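Local structure of PrgX (Enterococcus faecalis, 2AWI) at residues A[93-98]-A[114-119]. The protein is a plasmid-encoded receptor for the peptide sex pheromone cCF10 and probably binds DNA as a repressor that regulates conjugation. The protein carries 1 engineered substitution. Residues are numbered along the deposited sequence; the frame is centred on the assembly and turned at random.
Sequences DKNFQR and LGYISI
F96 and Y116 bring the two helical segments together where their CA atoms lie 6.8 Å apart. The axes of 93-98 and 114-119 run roughly antiparallel, at 148° between their directions, and approach to 10.7 Å, a spacing that leaves room for aromatic side chains between the backbones. Y116 points at the opposite helix and lies against its backbone: ring atom CE2 is 3.6 Å from F96 N. A long, flat residue suits this place because its ring spans the gap and lays CD2 and CE2 against the F96 backbone. At the end of the ring, OH lies 3.5 Å from CB of N95, which sits at the ring edge and in its plane. F96 reaches back, the two side chains passing in opposite directions. Its CG, anti to the backbone N (chi1 -176°), carries the ring across to the CB and CD2 side of Y116, where CD1 comes within 3.5 Å of Y116 CB; the two rings are inclined by 31°. Further out, F96 CZ meets I117 CD1 at 4.1 Å, so that the delta methyl of the isoleucine continues the apolar contact past Y116. R98, bent at chi3, holds its guanidinium steeply inclined to the tyrosine ring, while its NE forms a salt bridge with E78 that holds the charge toward helix 74-87. The contact thus joins consecutive helices, 92-102 and 107-122, as an antiparallel hairpin in the TPR-like, all-helical C-terminal region. Helix 74-87 packs alongside through L81 and I85, F92 stacks on F96, and V127 and V162 from loops touch F96 and I117, respectively.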
loop_
_atom_site.group_PDB
_atom_site.type_symbol
_atom_site.label_atom_id
_atom_site.label_comp_id
_atom_site.label_asym_id
_atom_site.label_seq_id
_atom_site.Cartn_x
_atom_site.Cartn_y
_atom_site.Cartn_z
ATOM N N ASP A 93 7.184 -31.306 -39.912
ATOM C CA ASP A 93 6.918 -31.761 -41.269
ATOM C C ASP A 93 6.438 -33.201 -41.435
ATOM O O ASP A 93 5.302 -33.441 -41.846
ATOM C CB ASP A 93 8.175 -31.556 -42.114
ATOM C CG ASP A 93 7.860 -31.203 -43.545
ATOM O OD1 ASP A 93 7.197 -32.010 -44.227
ATOM O OD2 ASP A 93 8.276 -30.111 -43.985
ATOM N N LYS A 94 7.306 -34.156 -41.122
ATOM C CA LYS A 94 6.983 -35.572 -41.283
ATOM C C LYS A 94 5.791 -36.051 -40.460
ATOM O O LYS A 94 5.022 -36.903 -40.908
ATOM C CB LYS A 94 8.216 -36.420 -40.961
ATOM C CG LYS A 94 8.208 -37.796 -41.603
ATOM C CD LYS A 94 9.601 -38.402 -41.593
ATOM C CE LYS A 94 9.649 -39.705 -42.375
ATOM N NZ LYS A 94 11.039 -40.241 -42.480
ATOM N N ASN A 95 5.640 -35.508 -39.257
ATOM C CA ASN A 95 4.533 -35.892 -38.392
ATOM C C ASN A 95 3.258 -35.197 -38.836
ATOM O O ASN A 95 2.175 -35.781 -38.801
ATOM C CB ASN A 95 4.847 -35.527 -36.944
ATOM C CG ASN A 95 5.805 -36.502 -36.296
ATOM O OD1 ASN A 95 6.619 -36.123 -35.455
ATOM N ND2 ASN A 95 5.704 -37.770 -36.676
ATOM N N PHE A 96 3.400 -33.947 -39.262
ATOM C CA PHE A 96 2.264 -33.160 -39.718
ATOM C C PHE A 96 1.639 -33.795 -40.950
ATOM O O PHE A 96 0.447 -33.629 -41.201
ATOM C CB PHE A 96 2.707 -31.735 -40.047
ATOM C CG PHE A 96 1.582 -30.825 -40.445
ATOM C CD1 PHE A 96 0.583 -30.494 -39.534
ATOM C CD2 PHE A 96 1.520 -30.298 -41.734
ATOM C CE1 PHE A 96 -0.466 -29.645 -39.902
ATOM C CE2 PHE A 96 0.483 -29.451 -42.113
ATOM C CZ PHE A 96 -0.514 -29.123 -41.198
ATOM N N GLN A 97 2.445 -34.522 -41.717
ATOM C CA GLN A 97 1.952 -35.174 -42.925
ATOM C C GLN A 97 1.119 -36.399 -42.584
ATOM O O GLN A 97 0.410 -36.935 -43.434
ATOM C CB GLN A 97 3.119 -35.586 -43.829
ATOM C CG GLN A 97 3.958 -34.421 -44.332
ATOM C CD GLN A 97 5.069 -34.864 -45.270
ATOM O OE1 GLN A 97 5.900 -34.057 -45.691
ATOM N NE2 GLN A 97 5.086 -36.150 -45.603
ATOM N N ARG A 98 1.211 -36.842 -41.336
ATOM C CA ARG A 98 0.456 -38.003 -40.883
ATOM C C ARG A 98 -0.826 -37.536 -40.200
ATOM O O ARG A 98 -1.894 -38.115 -40.387
ATOM C CB ARG A 98 1.290 -38.829 -39.899
ATOM C CG ARG A 98 0.557 -40.046 -39.345
ATOM C CD ARG A 98 1.360 -40.795 -38.274
ATOM N NE ARG A 98 1.605 -39.993 -37.072
ATOM C CZ ARG A 98 2.700 -39.270 -36.859
ATOM N NH1 ARG A 98 3.668 -39.244 -37.766
ATOM N NH2 ARG A 98 2.829 -38.568 -35.739
ATOM N N LEU A 114 -4.852 -28.923 -34.565
ATOM C CA LEU A 114 -4.712 -27.499 -34.260
ATOM C C LEU A 114 -3.450 -27.277 -33.428
ATOM O O LEU A 114 -2.926 -26.162 -33.351
ATOM C CB LEU A 114 -5.942 -26.984 -33.496
ATOM C CG LEU A 114 -7.273 -27.020 -34.259
ATOM C CD1 LEU A 114 -8.421 -26.598 -33.340
ATOM C CD2 LEU A 114 -7.186 -26.110 -35.482
ATOM N N GLY A 115 -2.975 -28.354 -32.803
ATOM C CA GLY A 115 -1.764 -28.280 -32.007
ATOM C C GLY A 115 -0.581 -28.058 -32.932
ATOM O O GLY A 115 0.365 -27.334 -32.600
ATOM N N TYR A 116 -0.633 -28.685 -34.102
ATOM C CA TYR A 116 0.423 -28.532 -35.094
ATOM C C TYR A 116 0.340 -27.154 -35.748
ATOM O O TYR A 116 1.363 -26.524 -36.015
ATOM C CB TYR A 116 0.318 -29.614 -36.169
ATOM C CG TYR A 116 0.831 -30.972 -35.747
ATOM C CD1 TYR A 116 0.195 -31.707 -34.745
ATOM C CD2 TYR A 116 1.951 -31.529 -36.364
ATOM C CE1 TYR A 116 0.664 -32.971 -34.372
ATOM C CE2 TYR A 116 2.427 -32.786 -36.000
ATOM C CZ TYR A 116 1.782 -33.501 -35.006
ATOM O OH TYR A 116 2.262 -34.742 -34.659
ATOM N N ILE A 117 -0.876 -26.685 -36.005
ATOM C CA ILE A 117 -1.052 -25.376 -36.624
ATOM C C ILE A 117 -0.450 -24.311 -35.725
ATOM O O ILE A 117 0.202 -23.381 -36.196
ATOM C CB ILE A 117 -2.542 -25.054 -36.854
ATOM C CG1 ILE A 117 -3.136 -26.057 -37.842
ATOM C CG2 ILE A 117 -2.698 -23.629 -37.385
ATOM C CD1 ILE A 117 -2.458 -26.061 -39.198
ATOM N N SER A 118 -0.673 -24.457 -34.425
ATOM C CA SER A 118 -0.150 -23.517 -33.446
ATOM C C SER A 118 1.371 -23.482 -33.546
ATOM O O SER A 118 1.975 -22.413 -33.626
ATOM C CB SER A 118 -0.567 -23.949 -32.043
ATOM O OG SER A 118 -0.128 -23.012 -31.078
ATOM N N ILE A 119 1.983 -24.662 -33.539
ATOM C CA ILE A 119 3.436 -24.786 -33.635
ATOM C C ILE A 119 3.958 -24.066 -34.877
ATOM O O ILE A 119 4.888 -23.266 -34.792
ATOM C CB ILE A 119 3.866 -26.276 -33.692
ATOM C CG1 ILE A 119 3.681 -26.931 -32.319
ATOM C CG2 ILE A 119 5.308 -26.386 -34.141
ATOM C CD1 ILE A 119 3.833 -28.437 -32.337
#